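Local coordinates for 182aa long hypothetical protein (Pyrococcus horikoshii, PDB 2GAN), which is of unknown function but probably transfers acetyl groups from acetyl-coenzyme A, as a member of the GNAT family of acetyltransferases, at residues R23-T28 and K39-P44; N29-A34 and L150-Y155; N103-L108 and G139-V144; L84-I89 and V132-S137. One frame throughout, in Å; residues are numbered along the deposited sequence.

Contact 1 (R23-T28 and K39-P44); sequences RIYRST and KRKPNP
Tyr25, in the last turn of helix 14-27, reaches out to Pro42 and Pro44, so the contact ties the end of this helix to the loop that leads into helix 47-65, near the start of this GNAT-family chain. One hydrogen bond joins the two segments: Tyr25 OH donates to Pro42 O over 2.7 Å, at a C=O...O angle of 135° and with the hydroxyl 19° off the carbonyl plane. That oxygen and Asn43 O both lie at the edge of the ring, near its plane. The ring gets there because CG is turned away from the backbone N (chi1 -173°), which carries the phenol out beyond the helix.

The rest is van der Waals packing. Lys41 CD comes within 3.3 Å of Tyr25 OH, while the Pro42 ring crosses the tyrosine at about a right angle, its CD 3.4 Å from Tyr25 OH. Nearer the helix, Pro44 CA sits 3.6 Å from Tyr25 CE1. Phe50 of helix 47-65 and Leu35 also pack on the tyrosine. Arg26 is solvent-exposed; its guanidinium extends away from the loop, and its CB lies 3.2 Å from Pro44 O.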
loop_
_atom_site.group_PDB
_atom_site.type_symbol
_atom_site.label_atom_id
_atom_site.label_comp_id
_atom_site.label_asym_id
_atom_site.label_seq_id
_atom_site.Cartn_x
_atom_site.Cartn_y
_atom_site.Cartn_z
ATOM N N ARG A 23 -9.138 -10.998 10.603
ATOM C CA ARG A 23 -9.537 -11.254 9.229
ATOM C C ARG A 23 -8.849 -10.244 8.316
ATOM O O ARG A 23 -8.467 -10.561 7.194
ATOM C CB ARG A 23 -11.072 -11.211 9.113
ATOM C CG ARG A 23 -11.748 -12.420 9.787
ATOM C CD ARG A 23 -13.277 -12.361 9.775
ATOM N NE ARG A 23 -13.800 -12.206 8.421
ATOM C CZ ARG A 23 -14.377 -11.099 7.961
ATOM N NH1 ARG A 23 -14.523 -10.042 8.743
ATOM N NH2 ARG A 23 -14.780 -11.039 6.699
ATOM N N ILE A 24 -8.655 -9.031 8.815
ATOM C CA ILE A 24 -7.978 -8.001 8.036
ATOM C C ILE A 24 -6.487 -8.331 7.941
ATOM O O ILE A 24 -5.867 -8.160 6.893
ATOM C CB ILE A 24 -8.168 -6.627 8.683
ATOM C CG1 ILE A 24 -9.641 -6.226 8.552
ATOM C CG2 ILE A 24 -7.255 -5.594 8.029
ATOM C CD1 ILE A 24 -10.053 -5.097 9.455
ATOM N N TYR A 25 -5.924 -8.807 9.049
ATOM C CA TYR A 25 -4.515 -9.181 9.104
ATOM C C TYR A 25 -4.250 -10.294 8.098
ATOM O O TYR A 25 -3.200 -10.333 7.466
ATOM C CB TYR A 25 -4.159 -9.669 10.512
ATOM C CG TYR A 25 -2.687 -9.936 10.755
ATOM C CD1 TYR A 25 -2.205 -11.241 10.900
ATOM C CD2 TYR A 25 -1.786 -8.879 10.907
ATOM C CE1 TYR A 25 -0.862 -11.482 11.202
ATOM C CE2 TYR A 25 -0.446 -9.106 11.211
ATOM C CZ TYR A 25 0.011 -10.412 11.362
ATOM O OH TYR A 25 1.324 -10.630 11.726
ATOM N N ARG A 26 -5.205 -11.201 7.953
ATOM C CA ARG A 26 -5.059 -12.310 7.018
ATOM C C ARG A 26 -5.308 -11.836 5.584
ATOM O O ARG A 26 -4.519 -12.119 4.684
ATOM C CB ARG A 26 -6.040 -13.425 7.388
ATOM C CG ARG A 26 -5.923 -14.714 6.577
ATOM C CD ARG A 26 -6.933 -15.733 7.091
ATOM N NE ARG A 26 -8.313 -15.254 6.951
ATOM C CZ ARG A 26 -9.369 -15.792 7.561
ATOM N NH1 ARG A 26 -9.215 -16.835 8.368
ATOM N NH2 ARG A 26 -10.581 -15.295 7.361
ATOM N N SER A 27 -6.389 -11.098 5.367
ATOM C CA SER A 27 -6.687 -10.628 4.018
ATOM C C SER A 27 -5.566 -9.765 3.440
ATOM O O SER A 27 -5.304 -9.815 2.241
ATOM C CB SER A 27 -8.005 -9.853 3.998
ATOM O OG SER A 27 -7.869 -8.611 4.660
ATOM N N THR A 28 -4.906 -8.980 4.290
ATOM C CA THR A 28 -3.806 -8.108 3.854
ATOM C C THR A 28 -2.440 -8.781 3.994
ATOM O O THR A 28 -1.396 -8.140 3.834
ATOM C CB THR A 28 -3.753 -6.800 4.677
ATOM O OG1 THR A 28 -3.474 -7.109 6.054
ATOM C CG2 THR A 28 -5.086 -6.056 4.584
ATOM N N LYS A 39 8.227 -7.675 17.607
ATOM C CA LYS A 39 9.493 -8.043 16.990
ATOM C C LYS A 39 9.238 -8.968 15.810
ATOM O O LYS A 39 9.405 -8.586 14.650
ATOM C CB LYS A 39 10.394 -8.738 18.011
ATOM C CG LYS A 39 11.833 -8.868 17.558
ATOM C CD LYS A 39 12.690 -9.565 18.598
ATOM C CE LYS A 39 14.156 -9.506 18.205
ATOM N NZ LYS A 39 14.387 -10.064 16.843
ATOM N N ARG A 40 8.832 -10.193 16.113
ATOM C CA ARG A 40 8.533 -11.166 15.074
ATOM C C ARG A 40 7.016 -11.237 14.895
ATOM O O ARG A 40 6.292 -11.608 15.818
ATOM C CB ARG A 40 9.097 -12.542 15.457
ATOM C CG ARG A 40 8.767 -13.000 16.876
ATOM C CD ARG A 40 9.628 -12.282 17.918
ATOM N NE ARG A 40 11.039 -12.662 17.827
ATOM C CZ ARG A 40 11.540 -13.811 18.274
ATOM N NH1 ARG A 40 12.838 -14.068 18.145
ATOM N NH2 ARG A 40 10.748 -14.699 18.864
ATOM N N LYS A 41 6.541 -10.868 13.708
ATOM C CA LYS A 41 5.111 -10.886 13.426
ATOM C C LYS A 41 4.638 -12.294 13.064
ATOM O O LYS A 41 5.312 -13.022 12.336
ATOM C CB LYS A 41 4.775 -9.883 12.307
ATOM C CG LYS A 41 5.246 -10.251 10.900
ATOM C CD LYS A 41 4.197 -11.064 10.136
ATOM C CE LYS A 41 4.603 -11.276 8.676
ATOM N NZ LYS A 41 3.561 -11.983 7.870
ATOM N N PRO A 42 3.475 -12.704 13.596
ATOM C CA PRO A 42 2.910 -14.029 13.333
ATOM C C PRO A 42 2.381 -14.191 11.920
ATOM O O PRO A 42 2.117 -13.210 11.222
ATOM C CB PRO A 42 1.804 -14.135 14.369
ATOM C CG PRO A 42 1.326 -12.722 14.474
ATOM C CD PRO A 42 2.624 -11.953 14.536
ATOM N N ASN A 43 2.236 -15.444 11.508
ATOM C CA ASN A 43 1.723 -15.766 10.188
ATOM C C ASN A 43 0.329 -15.166 10.079
ATOM O O ASN A 43 -0.449 -15.217 11.027
ATOM C CB ASN A 43 1.629 -17.285 10.022
ATOM C CG ASN A 43 1.221 -17.694 8.624
ATOM O OD1 ASN A 43 2.054 -17.775 7.725
ATOM N ND2 ASN A 43 -0.070 -17.940 8.428
ATOM N N PRO A 44 -0.005 -14.589 8.920
ATOM C CA PRO A 44 -1.322 -13.980 8.705
ATOM C C PRO A 44 -2.505 -14.928 8.897
ATOM O O PRO A 44 -3.625 -14.486 9.126
ATOM C CB PRO A 44 -1.225 -13.435 7.276
ATOM C CG PRO A 44 -0.235 -14.348 6.629
ATOM C CD PRO A 44 0.818 -14.494 7.703
#

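Contact 2 (N29-A34 and L150-Y155); sequences NGKYPA and LEAYSY
Lys31 and Tyr155 meet just beyond the Schellman motif that ends helix 14-27, where Asn29, with positive phi, is the C-prime residue; the partner is the start of helix 152-158, at the dimer interface. The lysine's methylene chain runs between two aromatic rings. Its CG lies 3.6 Å above the plane of Tyr32, toward the rim, and its CD makes a CH-pi contact with a face of Tyr155, 4.0 Å from the ring centroid and 21° off the normal. Bends at chi2 (125°) and chi3 fold the chain into this position, with CD also 3.3 Å from Leu150 O. Leu150 CD1 also packs on Tyr32, 3.6 Å from CE1. The far end of Tyr155 brings OH to 3.2 Å from Gly30 O.

A water bridges the segments, donating to Tyr32 OH at 2.6 Å and to Leu150 O at 2.9 Å. Glu151 is the N-cap of helix 152-158: its OE1 takes Ser154 N at 2.7 Å, and its OE2 takes Tyr153 N. The same carboxylate is hydrogen-bonded to Tyr32 of the second subunit, and Tyr32 here to Glu151 of that subunit. With the water donating to its oxygen, the Tyr32 hydroxyl would be able to give its own proton to that glutamate, so helix capping and dimer contact are coupled through one carboxylate.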
loop_
_atom_site.group_PDB
_atom_site.type_symbol
_atom_site.label_atom_id
_atom_site.label_comp_id
_atom_site.label_asym_id
_atom_site.label_seq_id
_atom_site.Cartn_x
_atom_site.Cartn_y
_atom_site.Cartn_z
ATOM N N ASN A 29 -2.445 -10.067 4.314
ATOM C CA ASN A 29 -1.207 -10.819 4.478
ATOM C C ASN A 29 -0.250 -10.205 5.503
ATOM O O ASN A 29 0.935 -10.003 5.226
ATOM C CB ASN A 29 -0.495 -10.957 3.135
ATOM C CG ASN A 29 0.443 -12.148 3.099
ATOM O OD1 ASN A 29 1.493 -12.159 3.749
ATOM N ND2 ASN A 29 0.059 -13.170 2.343
ATOM N N GLY A 30 -0.774 -9.918 6.690
ATOM C CA GLY A 30 0.040 -9.357 7.757
ATOM C C GLY A 30 0.341 -7.872 7.670
ATOM O O GLY A 30 1.096 -7.341 8.484
ATOM N N LYS A 31 -0.259 -7.192 6.702
ATOM C CA LYS A 31 -0.020 -5.764 6.518
ATOM C C LYS A 31 -0.695 -4.900 7.578
ATOM O O LYS A 31 -0.054 -4.050 8.195
ATOM C CB LYS A 31 -0.505 -5.338 5.136
ATOM C CG LYS A 31 0.174 -4.113 4.593
ATOM C CD LYS A 31 0.777 -4.411 3.235
ATOM C CE LYS A 31 -0.293 -4.699 2.206
ATOM N NZ LYS A 31 0.270 -5.249 0.943
ATOM N N TYR A 32 -1.986 -5.130 7.789
ATOM C CA TYR A 32 -2.758 -4.365 8.756
ATOM C C TYR A 32 -3.550 -5.293 9.666
ATOM O O TYR A 32 -3.924 -6.394 9.267
ATOM C CB TYR A 32 -3.742 -3.453 8.018
ATOM C CG TYR A 32 -3.097 -2.564 6.966
ATOM C CD1 TYR A 32 -2.316 -1.473 7.334
ATOM C CD2 TYR A 32 -3.279 -2.815 5.609
ATOM C CE1 TYR A 32 -1.729 -0.648 6.376
ATOM C CE2 TYR A 32 -2.702 -2.000 4.637
ATOM C CZ TYR A 32 -1.926 -0.919 5.032
ATOM O OH TYR A 32 -1.337 -0.120 4.090
ATOM N N PRO A 33 -3.799 -4.869 10.913
ATOM C CA PRO A 33 -3.390 -3.580 11.483
ATOM C C PRO A 33 -1.905 -3.571 11.838
ATOM O O PRO A 33 -1.289 -4.629 11.977
ATOM C CB PRO A 33 -4.285 -3.444 12.710
ATOM C CG PRO A 33 -4.481 -4.861 13.135
ATOM C CD PRO A 33 -4.730 -5.563 11.820
ATOM N N ALA A 34 -1.336 -2.376 11.977
ATOM C CA ALA A 34 0.086 -2.226 12.296
ATOM C C ALA A 34 0.461 -2.819 13.650
ATOM O O ALA A 34 -0.300 -2.723 14.608
ATOM C CB ALA A 34 0.474 -0.750 12.252
ATOM N N LEU A 150 4.516 0.199 4.491
ATOM C CA LEU A 150 3.472 -0.774 4.239
ATOM C C LEU A 150 2.966 -0.710 2.800
ATOM O O LEU A 150 2.048 -1.442 2.418
ATOM C CB LEU A 150 2.322 -0.579 5.226
ATOM C CG LEU A 150 2.787 -0.789 6.677
ATOM C CD1 LEU A 150 1.603 -0.626 7.621
ATOM C CD2 LEU A 150 3.392 -2.195 6.831
ATOM N N GLU A 151 3.562 0.173 2.006
ATOM C CA GLU A 151 3.181 0.298 0.600
ATOM C C GLU A 151 3.331 -1.093 0.006
ATOM O O GLU A 151 4.320 -1.779 0.263
ATOM C CB GLU A 151 4.101 1.290 -0.114
ATOM C CG GLU A 151 3.760 1.554 -1.581
ATOM C CD GLU A 151 4.358 0.520 -2.528
ATOM O OE1 GLU A 151 5.482 0.033 -2.271
ATOM O OE2 GLU A 151 3.712 0.205 -3.548
ATOM N N ALA A 152 2.345 -1.506 -0.783
ATOM C CA ALA A 152 2.315 -2.837 -1.387
ATOM C C ALA A 152 3.612 -3.394 -1.978
ATOM O O ALA A 152 4.046 -4.484 -1.598
ATOM C CB ALA A 152 1.214 -2.895 -2.431
ATOM N N TYR A 153 4.232 -2.670 -2.906
ATOM C CA TYR A 153 5.450 -3.179 -3.515
ATOM C C TYR A 153 6.611 -3.276 -2.546
ATOM O O TYR A 153 7.294 -4.295 -2.489
ATOM C CB TYR A 153 5.852 -2.336 -4.721
ATOM C CG TYR A 153 5.103 -2.713 -5.976
ATOM C CD1 TYR A 153 3.876 -2.127 -6.282
ATOM C CD2 TYR A 153 5.598 -3.696 -6.831
ATOM C CE1 TYR A 153 3.159 -2.514 -7.411
ATOM C CE2 TYR A 153 4.892 -4.094 -7.959
ATOM C CZ TYR A 153 3.672 -3.498 -8.246
ATOM O OH TYR A 153 2.958 -3.889 -9.355
ATOM N N SER A 154 6.835 -2.221 -1.777
ATOM C CA SER A 154 7.927 -2.247 -0.832
ATOM C C SER A 154 7.766 -3.422 0.127
ATOM O O SER A 154 8.703 -4.178 0.351
ATOM C CB SER A 154 7.991 -0.936 -0.054
ATOM O OG SER A 154 9.172 -0.900 0.717
ATOM N N TYR A 155 6.569 -3.579 0.674
ATOM C CA TYR A 155 6.281 -4.663 1.603
ATOM C C TYR A 155 6.606 -6.016 0.968
ATOM O O TYR A 155 7.268 -6.860 1.573
ATOM C CB TYR A 155 4.803 -4.628 1.999
ATOM C CG TYR A 155 4.441 -5.554 3.139
ATOM C CD1 TYR A 155 4.805 -5.252 4.451
ATOM C CD2 TYR A 155 3.704 -6.719 2.907
ATOM C CE1 TYR A 155 4.435 -6.087 5.513
ATOM C CE2 TYR A 155 3.334 -7.557 3.959
ATOM C CZ TYR A 155 3.705 -7.226 5.260
ATOM O OH TYR A 155 3.323 -8.034 6.297
HETATM O O HOH W 1 -0.564 -0.354 1.637
#

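Contact 3 (N103-L108 and G139-V144); sequences NEKVGL and GKDPYV
Lys140 NZ is gripped twice by Glu104, donating to the backbone Glu104 O at 2.6 Å and forming a salt bridge with Glu104 OE2 at 2.8 Å, where it comes in from above the carboxylate plane. A bend at chi2 (-70°) turns the lysine chain back to this residue, while Glu104 OE1 pairs with Arg88. A second lysine answers from the other segment: Lys105 NZ donates to Gly139 O at 2.9 Å, from above that carbonyl plane. The Asn103 side chain steadies the turn, its OD1 accepting from Lys105 N in an Asx turn.

Beyond this charged end the backbones pair as parallel strands. Asp141 N bonds to Lys105 O, Gly107 N to Asp141 O, and Tyr143 N to Gly107 O, each at 2.7 Å. Gly107 CA lies 3.9 Å from Lys140 CB. On the face carrying Val106, the valine CG1 sits 3.9 Å from Tyr143 CD2.

The short strand segments make 47° with each other yet stay hydrogen-bonded as a ladder. They are the strands of a beta-alpha-beta crossover through helix 123-137, whose Val132 and Leu135 pack on Pro142; strand 141-146 continues the sheet into an antiparallel strand of the second subunit.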
loop_
_atom_site.group_PDB
_atom_site.type_symbol
_atom_site.label_atom_id
_atom_site.label_comp_id
_atom_site.label_asym_id
_atom_site.label_seq_id
_atom_site.Cartn_x
_atom_site.Cartn_y
_atom_site.Cartn_z
ATOM N N ASN A 103 -1.910 20.080 21.240
ATOM C CA ASN A 103 -2.638 21.306 21.550
ATOM C C ASN A 103 -4.153 21.096 21.453
ATOM O O ASN A 103 -4.616 20.110 20.881
ATOM C CB ASN A 103 -2.191 22.436 20.623
ATOM C CG ASN A 103 -2.720 22.278 19.226
ATOM O OD1 ASN A 103 -3.921 22.401 18.984
ATOM N ND2 ASN A 103 -1.826 22.001 18.291
ATOM N N GLU A 104 -4.910 22.040 22.007
ATOM C CA GLU A 104 -6.371 21.981 22.059
ATOM C C GLU A 104 -7.116 21.827 20.735
ATOM O O GLU A 104 -8.240 21.335 20.723
ATOM C CB GLU A 104 -6.907 23.209 22.798
ATOM C CG GLU A 104 -8.355 23.102 23.265
ATOM C CD GLU A 104 -8.560 22.037 24.334
ATOM O OE1 GLU A 104 -7.726 21.947 25.258
ATOM O OE2 GLU A 104 -9.568 21.300 24.265
ATOM N N LYS A 105 -6.520 22.252 19.627
ATOM C CA LYS A 105 -7.204 22.108 18.347
ATOM C C LYS A 105 -6.879 20.808 17.616
ATOM O O LYS A 105 -7.271 20.632 16.465
ATOM C CB LYS A 105 -6.903 23.296 17.429
ATOM C CG LYS A 105 -7.679 24.555 17.803
ATOM C CD LYS A 105 -7.871 25.480 16.607
ATOM C CE LYS A 105 -8.787 24.864 15.545
ATOM N NZ LYS A 105 -10.210 24.751 15.973
ATOM N N VAL A 106 -6.175 19.893 18.277
ATOM C CA VAL A 106 -5.822 18.624 17.640
ATOM C C VAL A 106 -6.842 17.509 17.879
ATOM O O VAL A 106 -7.275 17.264 19.006
ATOM C CB VAL A 106 -4.416 18.124 18.092
ATOM C CG1 VAL A 106 -4.133 16.755 17.504
ATOM C CG2 VAL A 106 -3.341 19.099 17.630
ATOM N N GLY A 107 -7.220 16.842 16.794
ATOM C CA GLY A 107 -8.155 15.735 16.861
ATOM C C GLY A 107 -7.562 14.561 16.100
ATOM O O GLY A 107 -7.164 14.703 14.942
ATOM N N LEU A 108 -7.505 13.400 16.746
ATOM C CA LEU A 108 -6.933 12.201 16.139
ATOM C C LEU A 108 -7.957 11.173 15.667
ATOM O O LEU A 108 -8.900 10.844 16.382
ATOM C CB LEU A 108 -5.992 11.521 17.139
ATOM C CG LEU A 108 -4.551 11.989 17.321
ATOM C CD1 LEU A 108 -4.404 13.455 17.030
ATOM C CD2 LEU A 108 -4.100 11.653 18.728
ATOM N N GLY A 139 -14.641 21.335 17.680
ATOM C CA GLY A 139 -13.662 22.392 17.523
ATOM C C GLY A 139 -12.248 21.879 17.305
ATOM O O GLY A 139 -11.277 22.584 17.601
ATOM N N LYS A 140 -12.125 20.656 16.781
ATOM C CA LYS A 140 -10.809 20.045 16.538
ATOM C C LYS A 140 -10.498 19.818 15.062
ATOM O O LYS A 140 -11.395 19.644 14.253
ATOM C CB LYS A 140 -10.714 18.674 17.227
ATOM C CG LYS A 140 -11.191 18.609 18.667
ATOM C CD LYS A 140 -10.266 19.330 19.624
ATOM C CE LYS A 140 -10.763 19.171 21.057
ATOM N NZ LYS A 140 -9.762 19.637 22.037
ATOM N N ASP A 141 -9.218 19.805 14.722
ATOM C CA ASP A 141 -8.806 19.525 13.359
ATOM C C ASP A 141 -8.390 18.056 13.309
ATOM O O ASP A 141 -7.701 17.570 14.213
ATOM C CB ASP A 141 -7.631 20.406 12.955
ATOM C CG ASP A 141 -8.012 21.857 12.871
ATOM O OD1 ASP A 141 -9.064 22.140 12.257
ATOM O OD2 ASP A 141 -7.265 22.705 13.409
ATOM N N PRO A 142 -8.827 17.325 12.266
ATOM C CA PRO A 142 -8.520 15.902 12.065
ATOM C C PRO A 142 -7.086 15.597 11.615
ATOM O O PRO A 142 -6.599 16.172 10.642
ATOM C CB PRO A 142 -9.530 15.472 10.998
ATOM C CG PRO A 142 -10.650 16.449 11.143
ATOM C CD PRO A 142 -9.927 17.747 11.380
ATOM N N TYR A 143 -6.436 14.666 12.313
ATOM C CA TYR A 143 -5.069 14.238 11.994
ATOM C C TYR A 143 -5.023 12.712 11.978
ATOM O O TYR A 143 -5.748 12.060 12.727
ATOM C CB TYR A 143 -4.083 14.722 13.055
ATOM C CG TYR A 143 -3.753 16.192 13.013
ATOM C CD1 TYR A 143 -2.628 16.644 12.338
ATOM C CD2 TYR A 143 -4.557 17.129 13.664
ATOM C CE1 TYR A 143 -2.298 17.993 12.308
ATOM C CE2 TYR A 143 -4.239 18.484 13.639
ATOM C CZ TYR A 143 -3.104 18.906 12.958
ATOM O OH TYR A 143 -2.763 20.236 12.935
ATOM N N VAL A 144 -4.168 12.142 11.130
ATOM C CA VAL A 144 -4.018 10.686 11.052
ATOM C C VAL A 144 -2.552 10.337 10.876
ATOM O O VAL A 144 -1.746 11.193 10.514
ATOM C CB VAL A 144 -4.783 10.069 9.853
ATOM C CG1 VAL A 144 -6.272 10.155 10.074
ATOM C CG2 VAL A 144 -4.378 10.763 8.562
#

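Contact 4 (L84-I89 and V132-S137); sequences LVYKRI and VKRLRS
Leu84, at the end of strand 78-85, forms the tight half of this contact by splitting its two methyls between neighbouring residues of helix 123-137. Its CD1 presses on the aliphatic part of Arg134, 3.4 Å from CG and 3.8 Å from CB. Its CD2 meets Leu135, with CG at 4.0 Å, as the two leucines lie alongside each other, pointing opposite ways. Both leucines also rest on Ile109 of strand 106-114, which places this helix-on-sheet packing in the hydrophobic layer under helix 123-137.

Toward solvent the fit is looser. Tyr86, just past the strand end, touches Leu135 obliquely, CD2 of the ring 4.0 Å from Leu135 CD2. Tyr86 OH and Arg134 NH2 stay 4.3 Å apart, and exposed Lys87 adds a weak bond from NZ to the same hydroxyl. The arginine spans both halves: it leaves the helix with CG opposite the backbone N (chi1 173°), then bends at chi2 (58°), so its methylenes lie on Leu84 while the guanidinium turns to Glu68.

Polar pairing between the segments is indirect. Glu68 OE1 receives Tyr86 OH in a hydrogen bond and Arg134 NH2 in a salt bridge. One carboxylate oxygen therefore links strand end to helix, and its two donors would be expected to favour the ionised carboxylate and to fix the guanidinium and the phenol relative to each other.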
loop_
_atom_site.group_PDB
_atom_site.type_symbol
_atom_site.label_atom_id
_atom_site.label_comp_id
_atom_site.label_asym_id
_atom_site.label_seq_id
_atom_site.Cartn_x
_atom_site.Cartn_y
_atom_site.Cartn_z
ATOM N N LEU A 84 -11.950 8.108 17.636
ATOM C CA LEU A 84 -11.513 9.492 17.786
ATOM C C LEU A 84 -10.783 9.693 19.101
ATOM O O LEU A 84 -11.211 9.184 20.143
ATOM C CB LEU A 84 -12.709 10.423 17.769
ATOM C CG LEU A 84 -13.576 10.228 16.531
ATOM C CD1 LEU A 84 -14.769 11.173 16.615
ATOM C CD2 LEU A 84 -12.745 10.474 15.279
ATOM N N VAL A 85 -9.684 10.436 19.049
ATOM C CA VAL A 85 -8.916 10.749 20.241
ATOM C C VAL A 85 -8.758 12.256 20.263
ATOM O O VAL A 85 -8.193 12.836 19.337
ATOM C CB VAL A 85 -7.511 10.085 20.245
ATOM C CG1 VAL A 85 -6.726 10.548 21.459
ATOM C CG2 VAL A 85 -7.656 8.562 20.287
ATOM N N TYR A 86 -9.277 12.888 21.312
ATOM C CA TYR A 86 -9.204 14.344 21.424
ATOM C C TYR A 86 -9.140 14.888 22.863
ATOM O O TYR A 86 -8.936 16.083 23.055
ATOM C CB TYR A 86 -10.395 14.960 20.679
ATOM C CG TYR A 86 -11.733 14.523 21.225
ATOM C CD1 TYR A 86 -12.305 15.169 22.325
ATOM C CD2 TYR A 86 -12.407 13.432 20.674
ATOM C CE1 TYR A 86 -13.517 14.734 22.865
ATOM C CE2 TYR A 86 -13.619 12.988 21.205
ATOM C CZ TYR A 86 -14.165 13.641 22.298
ATOM O OH TYR A 86 -15.356 13.205 22.821
ATOM N N LYS A 87 -9.298 14.024 23.867
ATOM C CA LYS A 87 -9.248 14.473 25.263
ATOM C C LYS A 87 -7.825 14.550 25.809
ATOM O O LYS A 87 -7.230 13.534 26.171
ATOM C CB LYS A 87 -10.048 13.551 26.179
ATOM C CG LYS A 87 -11.524 13.476 25.878
ATOM C CD LYS A 87 -12.230 12.605 26.904
ATOM C CE LYS A 87 -13.616 12.206 26.424
ATOM N NZ LYS A 87 -14.460 13.371 26.066
ATOM N N ARG A 88 -7.305 15.771 25.883
ATOM C CA ARG A 88 -5.961 16.039 26.381
ATOM C C ARG A 88 -4.892 15.177 25.709
ATOM O O ARG A 88 -4.284 14.311 26.341
ATOM C CB ARG A 88 -5.916 15.854 27.904
ATOM C CG ARG A 88 -5.810 17.172 28.703
ATOM C CD ARG A 88 -7.159 17.856 28.943
ATOM N NE ARG A 88 -7.876 18.168 27.708
ATOM C CZ ARG A 88 -7.441 19.017 26.786
ATOM N NH1 ARG A 88 -6.285 19.650 26.958
ATOM N NH2 ARG A 88 -8.153 19.221 25.684
ATOM N N ILE A 89 -4.655 15.430 24.427
ATOM C CA ILE A 89 -3.655 14.674 23.692
ATOM C C ILE A 89 -2.291 14.725 24.379
ATOM O O ILE A 89 -1.570 13.727 24.409
ATOM C CB ILE A 89 -3.488 15.195 22.241
ATOM C CG1 ILE A 89 -4.748 14.900 21.424
ATOM C CG2 ILE A 89 -2.302 14.515 21.578
ATOM C CD1 ILE A 89 -5.965 15.642 21.893
ATOM N N VAL A 132 -14.725 12.959 10.613
ATOM C CA VAL A 132 -14.208 14.285 10.376
ATOM C C VAL A 132 -15.178 15.324 10.926
ATOM O O VAL A 132 -14.763 16.277 11.602
ATOM C CB VAL A 132 -13.974 14.514 8.880
ATOM C CG1 VAL A 132 -13.727 15.982 8.612
ATOM C CG2 VAL A 132 -12.784 13.675 8.419
ATOM N N LYS A 133 -16.472 15.145 10.660
ATOM C CA LYS A 133 -17.472 16.097 11.159
ATOM C C LYS A 133 -17.603 16.072 12.681
ATOM O O LYS A 133 -17.750 17.121 13.313
ATOM C CB LYS A 133 -18.837 15.840 10.513
ATOM C CG LYS A 133 -19.020 16.601 9.204
ATOM C CD LYS A 133 -20.267 16.174 8.440
ATOM C CE LYS A 133 -20.278 16.800 7.047
ATOM N NZ LYS A 133 -21.238 16.115 6.136
ATOM N N ARG A 134 -17.545 14.886 13.274
ATOM C CA ARG A 134 -17.652 14.794 14.718
ATOM C C ARG A 134 -16.534 15.628 15.344
ATOM O O ARG A 134 -16.786 16.458 16.211
ATOM C CB ARG A 134 -17.549 13.337 15.166
ATOM C CG ARG A 134 -17.481 13.143 16.673
ATOM C CD ARG A 134 -18.686 13.732 17.382
ATOM N NE ARG A 134 -18.566 13.529 18.823
ATOM C CZ ARG A 134 -19.385 14.051 19.726
ATOM N NH1 ARG A 134 -20.395 14.819 19.351
ATOM N NH2 ARG A 134 -19.187 13.810 21.009
ATOM N N LEU A 135 -15.303 15.422 14.890
ATOM C CA LEU A 135 -14.186 16.182 15.429
ATOM C C LEU A 135 -14.406 17.679 15.240
ATOM O O LEU A 135 -14.229 18.455 16.176
ATOM C CB LEU A 135 -12.876 15.752 14.774
ATOM C CG LEU A 135 -12.331 14.412 15.284
ATOM C CD1 LEU A 135 -11.076 14.081 14.522
ATOM C CD2 LEU A 135 -12.043 14.486 16.790
ATOM N N ARG A 136 -14.803 18.077 14.034
ATOM C CA ARG A 136 -15.061 19.483 13.753
ATOM C C ARG A 136 -16.077 20.066 14.732
ATOM O O ARG A 136 -15.869 21.140 15.285
ATOM C CB ARG A 136 -15.559 19.663 12.310
ATOM C CG ARG A 136 -14.434 19.718 11.286
ATOM C CD ARG A 136 -14.960 19.762 9.861
ATOM N NE ARG A 136 -15.879 20.876 9.617
ATOM C CZ ARG A 136 -15.512 22.147 9.448
ATOM N NH1 ARG A 136 -14.232 22.495 9.494
ATOM N NH2 ARG A 136 -16.436 23.072 9.222
ATOM N N SER A 137 -17.167 19.349 14.965
ATOM C CA SER A 137 -18.188 19.841 15.879
ATOM C C SER A 137 -17.627 19.979 17.287
ATOM O O SER A 137 -18.277 20.545 18.160
ATOM C CB SER A 137 -19.375 18.885 15.908
ATOM O OG SER A 137 -19.030 17.706 16.608
#

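Overall arrangement
The contacts form two touching pairs on opposite sides of the chain's centre. Contacts 1 and 2, centres 9 Å apart, hold the end of helix 14-27 and the loop after it, and both are partly buried: tyrosines and aliphatic chains do most of the touching, with few polar bonds. Contacts 3 and 4, centres 6 Å apart, share the main sheet and the beta-alpha-beta unit. Contact 3, the buried one, is a backbone ladder with a charged end; contact 4 is apolar helix-on-sheet packing. They join through a probable backbone hydrogen bond, Leu108 N to Val85 O, and the Glu104-Arg88 salt bridge. Contacts 2, 3 and 4 also reach the second subunit, whereas contact 1 does not.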